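Side-chain contacts in exonuclease VapC9 (PDB 1V8P), which acts as a slow magnesium-dependent exonuclease on single-stranded DNA and is probably the ribonuclease toxin of a type II toxin-antitoxin system: residues Ala41-Lys46 / Thr150-Leu155; Ser35-Leu40 / Tyr62-Ala67. The protein carries 1 engineered substitution. One frame throughout, in Å; residues are numbered along the deposited sequence.

The two contacts share one piece of chain: helix 34-40 supplies its side of contact 2, and the residues that follow it directly, 41-46, supply that of contact 1. The segments of the two contacts alternate along the sequence: 35-40, 41-46, 62-67, 150-155. The centres of the two contacts lie about 15 Å apart, and the segments do not touch beyond that junction. Contact 2 is the nearer to the predicted magnesium site: the side chain of Leu-37 is about 6 Å from that of Asp-33, and that of Tyr-38 about 11 Å from that of Asp-135. Contact 1 lies away from the metal ligands and joins the chain's C-terminal helix to the turn and short helix 44-48 after helix 34-40.

Contact 1 (Ala41-Lys46 / Thr150-Leu155)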
loop_
_atom_site.group_PDB
_atom_site.type_symbol
_atom_site.label_atom_id
_atom_site.label_comp_id
_atom_site.label_asym_id
_atom_site.label_seq_id
_atom_site.Cartn_x
_atom_site.Cartn_y
_atom_site.Cartn_z
ATOM N N ALA C 41 -21.270 -4.704 -7.387
ATOM C CA ALA C 41 -22.104 -3.901 -6.495
ATOM C C ALA C 41 -23.140 -3.056 -7.228
ATOM O O ALA C 41 -24.156 -2.694 -6.654
ATOM C CB ALA C 41 -21.231 -3.010 -5.602
ATOM N N ALA C 42 -22.887 -2.754 -8.495
ATOM C CA ALA C 42 -23.806 -1.946 -9.298
ATOM C C ALA C 42 -24.566 -2.784 -10.327
ATOM O O ALA C 42 -25.051 -2.255 -11.329
ATOM C CB ALA C 42 -23.033 -0.835 -10.009
ATOM N N HIS C 43 -24.665 -4.084 -10.084
ATOM C CA HIS C 43 -25.365 -4.980 -10.997
ATOM C C HIS C 43 -26.128 -6.024 -10.199
ATOM O O HIS C 43 -26.285 -7.155 -10.648
ATOM C CB HIS C 43 -24.370 -5.690 -11.922
ATOM C CG HIS C 43 -23.673 -4.781 -12.887
ATOM N ND1 HIS C 43 -24.300 -4.244 -13.992
ATOM C CD2 HIS C 43 -22.397 -4.323 -12.918
ATOM C CE1 HIS C 43 -23.439 -3.496 -14.661
ATOM N NE2 HIS C 43 -22.278 -3.528 -14.030
ATOM N N TYR C 44 -26.590 -5.633 -9.014
ATOM C CA TYR C 44 -27.338 -6.518 -8.121
ATOM C C TYR C 44 -28.275 -7.487 -8.848
ATOM O O TYR C 44 -28.129 -8.701 -8.740
ATOM C CB TYR C 44 -28.170 -5.686 -7.147
ATOM C CG TYR C 44 -28.536 -6.411 -5.867
ATOM C CD1 TYR C 44 -27.600 -6.561 -4.836
ATOM C CD2 TYR C 44 -29.822 -6.922 -5.667
ATOM C CE1 TYR C 44 -27.938 -7.197 -3.630
ATOM C CE2 TYR C 44 -30.173 -7.561 -4.465
ATOM C CZ TYR C 44 -29.226 -7.692 -3.452
ATOM O OH TYR C 44 -29.553 -8.291 -2.254
ATOM N N ASP C 45 -29.238 -6.932 -9.584
ATOM C CA ASP C 45 -30.238 -7.717 -10.312
ATOM C C ASP C 45 -29.724 -8.872 -11.166
ATOM O O ASP C 45 -30.255 -9.983 -11.119
ATOM C CB ASP C 45 -31.089 -6.797 -11.200
ATOM C CG ASP C 45 -31.909 -5.799 -10.396
ATOM O OD1 ASP C 45 -32.477 -6.201 -9.357
ATOM O OD2 ASP C 45 -31.994 -4.617 -10.808
ATOM N N LYS C 46 -28.688 -8.602 -11.946
ATOM C CA LYS C 46 -28.112 -9.594 -12.840
ATOM C C LYS C 46 -27.512 -10.836 -12.168
ATOM O O LYS C 46 -27.305 -11.861 -12.830
ATOM C CB LYS C 46 -27.067 -8.908 -13.737
ATOM C CG LYS C 46 -27.597 -7.640 -14.403
ATOM C CD LYS C 46 -26.709 -7.186 -15.556
ATOM C CE LYS C 46 -27.322 -6.008 -16.317
ATOM N NZ LYS C 46 -27.354 -4.763 -15.491
ATOM N N THR C 150 -17.667 -11.347 -18.174
ATOM C CA THR C 150 -17.719 -12.746 -18.557
ATOM C C THR C 150 -18.619 -13.489 -17.583
ATOM O O THR C 150 -19.369 -14.388 -17.970
ATOM C CB THR C 150 -16.316 -13.358 -18.522
ATOM O OG1 THR C 150 -15.467 -12.674 -19.456
ATOM C CG2 THR C 150 -16.376 -14.824 -18.863
ATOM N N LEU C 151 -18.542 -13.116 -16.309
ATOM C CA LEU C 151 -19.375 -13.761 -15.310
ATOM C C LEU C 151 -20.841 -13.469 -15.599
ATOM O O LEU C 151 -21.671 -14.373 -15.582
ATOM C CB LEU C 151 -19.024 -13.275 -13.897
ATOM C CG LEU C 151 -19.978 -13.710 -12.772
ATOM C CD1 LEU C 151 -20.063 -15.234 -12.718
ATOM C CD2 LEU C 151 -19.500 -13.155 -11.442
ATOM N N LEU C 152 -21.156 -12.207 -15.875
ATOM C CA LEU C 152 -22.533 -11.836 -16.150
ATOM C C LEU C 152 -23.133 -12.584 -17.340
ATOM O O LEU C 152 -24.268 -13.058 -17.265
ATOM C CB LEU C 152 -22.657 -10.314 -16.346
ATOM C CG LEU C 152 -22.472 -9.501 -15.062
ATOM C CD1 LEU C 152 -22.653 -8.039 -15.352
ATOM C CD2 LEU C 152 -23.469 -9.968 -14.006
ATOM N N VAL C 153 -22.392 -12.706 -18.436
ATOM C CA VAL C 153 -22.958 -13.419 -19.567
ATOM C C VAL C 153 -23.265 -14.860 -19.179
ATOM O O VAL C 153 -24.373 -15.332 -19.413
ATOM C CB VAL C 153 -22.027 -13.400 -20.799
ATOM C CG1 VAL C 153 -21.918 -11.993 -21.339
ATOM C CG2 VAL C 153 -20.661 -13.912 -20.430
ATOM N N ARG C 154 -22.303 -15.554 -18.570
ATOM C CA ARG C 154 -22.512 -16.946 -18.177
ATOM C C ARG C 154 -23.749 -17.129 -17.310
ATOM O O ARG C 154 -24.385 -18.178 -17.353
ATOM C CB ARG C 154 -21.305 -17.497 -17.408
ATOM C CG ARG C 154 -20.026 -17.588 -18.196
ATOM C CD ARG C 154 -18.944 -18.308 -17.404
ATOM N NE ARG C 154 -17.683 -18.317 -18.136
ATOM C CZ ARG C 154 -16.620 -19.051 -17.819
ATOM N NH1 ARG C 154 -16.657 -19.854 -16.767
ATOM N NH2 ARG C 154 -15.516 -18.985 -18.561
ATOM N N LEU C 155 -24.087 -16.120 -16.512
ATOM C CA LEU C 155 -25.256 -16.220 -15.637
ATOM C C LEU C 155 -26.527 -15.960 -16.424
ATOM O O LEU C 155 -27.529 -16.639 -16.226
ATOM C CB LEU C 155 -25.151 -15.230 -14.464
ATOM C CG LEU C 155 -24.026 -15.508 -13.457
ATOM C CD1 LEU C 155 -23.880 -14.337 -12.489
ATOM C CD2 LEU C 155 -24.314 -16.805 -12.721
#
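Leu-152 supplies the apolar centre of this contact, reaching from helix 148-156 with CD2 against Lys-46 and CD1 between the lysine chain and the His-43 ring; a branched leucine can span both neighbours. CD2 lies 3.8 Å from Lys-46 CB, while CD1 turns to the farther methylene, 4.1 Å from Lys-46 CD. The two side chains cross obliquely, so the leucine fork meets the aliphatic part of the lysine. A lysine suits such a margin: its methylenes can pack while the ammonium leads away from the helix. Further along the helix, Leu-155 adds a lighter touch, its CD1 standing 4.2 Å from the backbone atom Lys-46 O; this leucine is buried and faces the same way as Leu-152, about one helical turn after it.

The second kind of contact is that of a methyl with an aromatic face. Leu-152 CD1 sits 4.2 Å above the plane of the His-43 imidazole, displaced toward the rim, and its closest ring atom is CG.

The polar element of the contact lies within 41-46. The lysine chain runs extended until it bends at its last torsion (chi4 68°), which brings NZ into the plane of the His-43 ring at its edge. There it makes a weak hydrogen bond to ND1, at 3.4 Å. Histidine suits this place, offering the leucine a flat face and the ammonium a polar edge.

The contact joins the short helix after helix 34-40 to the C-terminal helix of the PIN fold. Leu-151 and Arg-154 of helix 148-156 pack on Tyr-30 of strand 30-32, and Ala-41 O accepts a hydrogen bond from His-85 of helix 79-91.

Contact 2 (Ser35-Leu40 / Tyr62-Ala67); sequences SALYAL and YEAGNA
The Tyr-38 ring leans out from helix 34-40 onto one flank of helix 58-73, with the side that carries CE1 leading. That edge is directed at the backbone of Ala-64: its carbonyl oxygen lies near the ring plane, with Tyr-38 CE1 to Ala-64 O at 3.7 Å. Ala-67, one turn further on, meets the same ring at a slant. Its CB is 3.8 Å from Tyr-38 CE1 and nearly as close to CZ. Farther out, Tyr-38 OH passes over the backbone of Ala-67, 3.7 Å from the carbonyl carbon of that residue. A chi1 of -129° swings the ring across to this flank. Small residues suit Ala-64 and Ala-67, because a bare methyl leaves the helix backbone within reach of a flat ring.

The two helices belong to the PIN domain, in which helices pack round a parallel sheet of order 3-2-1-4; helix 34-40 follows the inner strand 30-32, and helix 58-73 follows its neighbour 54-56. The short segments cross at -65°, their axes 9.7 Å apart at closest approach. At the start of the first helix, Asp-33, a predicted magnesium ligand, accepts hydrogen bonds from Ala-36 N and Ser-35 OG through its OD1.

Leu-37 takes a different direction. With CG opposite the backbone N (chi1 -176°), its branch carries CD1 to 4.3 Å from Ala-64 CB, a purely apolar touch at a buried place. Leu-86 of helix 79-91 packs on both of these residues. On another side of helix 58-73, Tyr-62 OH is hydrogen-bonded to Asp-98 of the second subunit.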
loop_
_atom_site.group_PDB
_atom_site.type_symbol
_atom_site.label_atom_id
_atom_site.label_comp_id
_atom_site.label_asym_id
_atom_site.label_seq_id
_atom_site.Cartn_x
_atom_site.Cartn_y
_atom_site.Cartn_z
ATOM N N SER C 35 -11.957 -6.432 -6.335
ATOM C CA SER C 35 -12.164 -5.633 -7.533
ATOM C C SER C 35 -13.436 -6.036 -8.269
ATOM O O SER C 35 -14.133 -5.177 -8.804
ATOM C CB SER C 35 -10.962 -5.732 -8.474
ATOM O OG SER C 35 -11.026 -6.891 -9.277
ATOM N N ALA C 36 -13.746 -7.334 -8.293
ATOM C CA ALA C 36 -14.951 -7.822 -8.970
ATOM C C ALA C 36 -16.189 -7.462 -8.166
ATOM O O ALA C 36 -17.174 -6.940 -8.703
ATOM C CB ALA C 36 -14.889 -9.327 -9.147
ATOM N N LEU C 37 -16.125 -7.779 -6.874
ATOM C CA LEU C 37 -17.204 -7.497 -5.945
ATOM C C LEU C 37 -17.604 -6.040 -6.138
ATOM O O LEU C 37 -18.785 -5.716 -6.243
ATOM C CB LEU C 37 -16.721 -7.747 -4.510
ATOM C CG LEU C 37 -17.658 -7.620 -3.303
ATOM C CD1 LEU C 37 -18.032 -6.171 -3.070
ATOM C CD2 LEU C 37 -18.879 -8.469 -3.533
ATOM N N TYR C 38 -16.607 -5.167 -6.210
ATOM C CA TYR C 38 -16.867 -3.751 -6.398
ATOM C C TYR C 38 -17.653 -3.472 -7.679
ATOM O O TYR C 38 -18.568 -2.668 -7.677
ATOM C CB TYR C 38 -15.556 -2.963 -6.418
ATOM C CG TYR C 38 -15.559 -1.778 -5.480
ATOM C CD1 TYR C 38 -15.538 -1.961 -4.095
ATOM C CD2 TYR C 38 -15.602 -0.474 -5.974
ATOM C CE1 TYR C 38 -15.557 -0.871 -3.224
ATOM C CE2 TYR C 38 -15.620 0.620 -5.116
ATOM C CZ TYR C 38 -15.598 0.418 -3.744
ATOM O OH TYR C 38 -15.614 1.506 -2.893
ATOM N N ALA C 39 -17.299 -4.120 -8.780
ATOM C CA ALA C 39 -18.029 -3.890 -10.028
ATOM C C ALA C 39 -19.457 -4.429 -9.882
ATOM O O ALA C 39 -20.429 -3.749 -10.204
ATOM C CB ALA C 39 -17.319 -4.578 -11.200
ATOM N N LEU C 40 -19.563 -5.654 -9.381
ATOM C CA LEU C 40 -20.843 -6.308 -9.169
ATOM C C LEU C 40 -21.810 -5.487 -8.317
ATOM O O LEU C 40 -23.031 -5.573 -8.496
ATOM C CB LEU C 40 -20.616 -7.667 -8.501
ATOM C CG LEU C 40 -19.956 -8.745 -9.359
ATOM C CD1 LEU C 40 -19.543 -9.931 -8.490
ATOM C CD2 LEU C 40 -20.918 -9.167 -10.461
ATOM N N TYR C 62 -12.662 -6.832 4.068
ATOM C CA TYR C 62 -11.741 -5.741 4.382
ATOM C C TYR C 62 -11.250 -4.986 3.141
ATOM O O TYR C 62 -11.144 -3.760 3.149
ATOM C CB TYR C 62 -10.550 -6.284 5.170
ATOM C CG TYR C 62 -10.969 -7.007 6.411
ATOM C CD1 TYR C 62 -11.428 -8.321 6.351
ATOM C CD2 TYR C 62 -10.998 -6.353 7.638
ATOM C CE1 TYR C 62 -11.916 -8.965 7.492
ATOM C CE2 TYR C 62 -11.486 -6.983 8.782
ATOM C CZ TYR C 62 -11.943 -8.285 8.705
ATOM O OH TYR C 62 -12.421 -8.898 9.838
ATOM N N GLU C 63 -10.959 -5.712 2.069
ATOM C CA GLU C 63 -10.505 -5.061 0.847
ATOM C C GLU C 63 -11.562 -4.159 0.245
ATOM O O GLU C 63 -11.234 -3.091 -0.254
ATOM C CB GLU C 63 -10.061 -6.096 -0.182
ATOM C CG GLU C 63 -8.735 -6.717 0.160
ATOM C CD GLU C 63 -8.283 -7.700 -0.880
ATOM O OE1 GLU C 63 -7.058 -7.815 -1.079
ATOM O OE2 GLU C 63 -9.151 -8.358 -1.497
ATOM N N ALA C 64 -12.822 -4.583 0.271
ATOM C CA ALA C 64 -13.894 -3.742 -0.279
ATOM C C ALA C 64 -14.000 -2.516 0.609
ATOM O O ALA C 64 -14.137 -1.399 0.121
ATOM C CB ALA C 64 -15.220 -4.491 -0.300
ATOM N N GLY C 65 -13.909 -2.737 1.920
ATOM C CA GLY C 65 -13.972 -1.629 2.858
ATOM C C GLY C 65 -12.857 -0.617 2.644
ATOM O O GLY C 65 -13.089 0.585 2.568
ATOM N N ASN C 66 -11.633 -1.110 2.528
ATOM C CA ASN C 66 -10.486 -0.246 2.323
ATOM C C ASN C 66 -10.620 0.577 1.054
ATOM O O ASN C 66 -10.113 1.691 0.982
ATOM C CB ASN C 66 -9.214 -1.085 2.268
ATOM C CG ASN C 66 -7.968 -0.270 2.543
ATOM O OD1 ASN C 66 -7.161 -0.026 1.638
ATOM N ND2 ASN C 66 -7.804 0.166 3.803
ATOM N N ALA C 67 -11.295 0.034 0.047
ATOM C CA ALA C 67 -11.474 0.771 -1.200
ATOM C C ALA C 67 -12.465 1.921 -0.991
ATOM O O ALA C 67 -12.220 3.049 -1.429
ATOM C CB ALA C 67 -11.973 -0.152 -2.297
#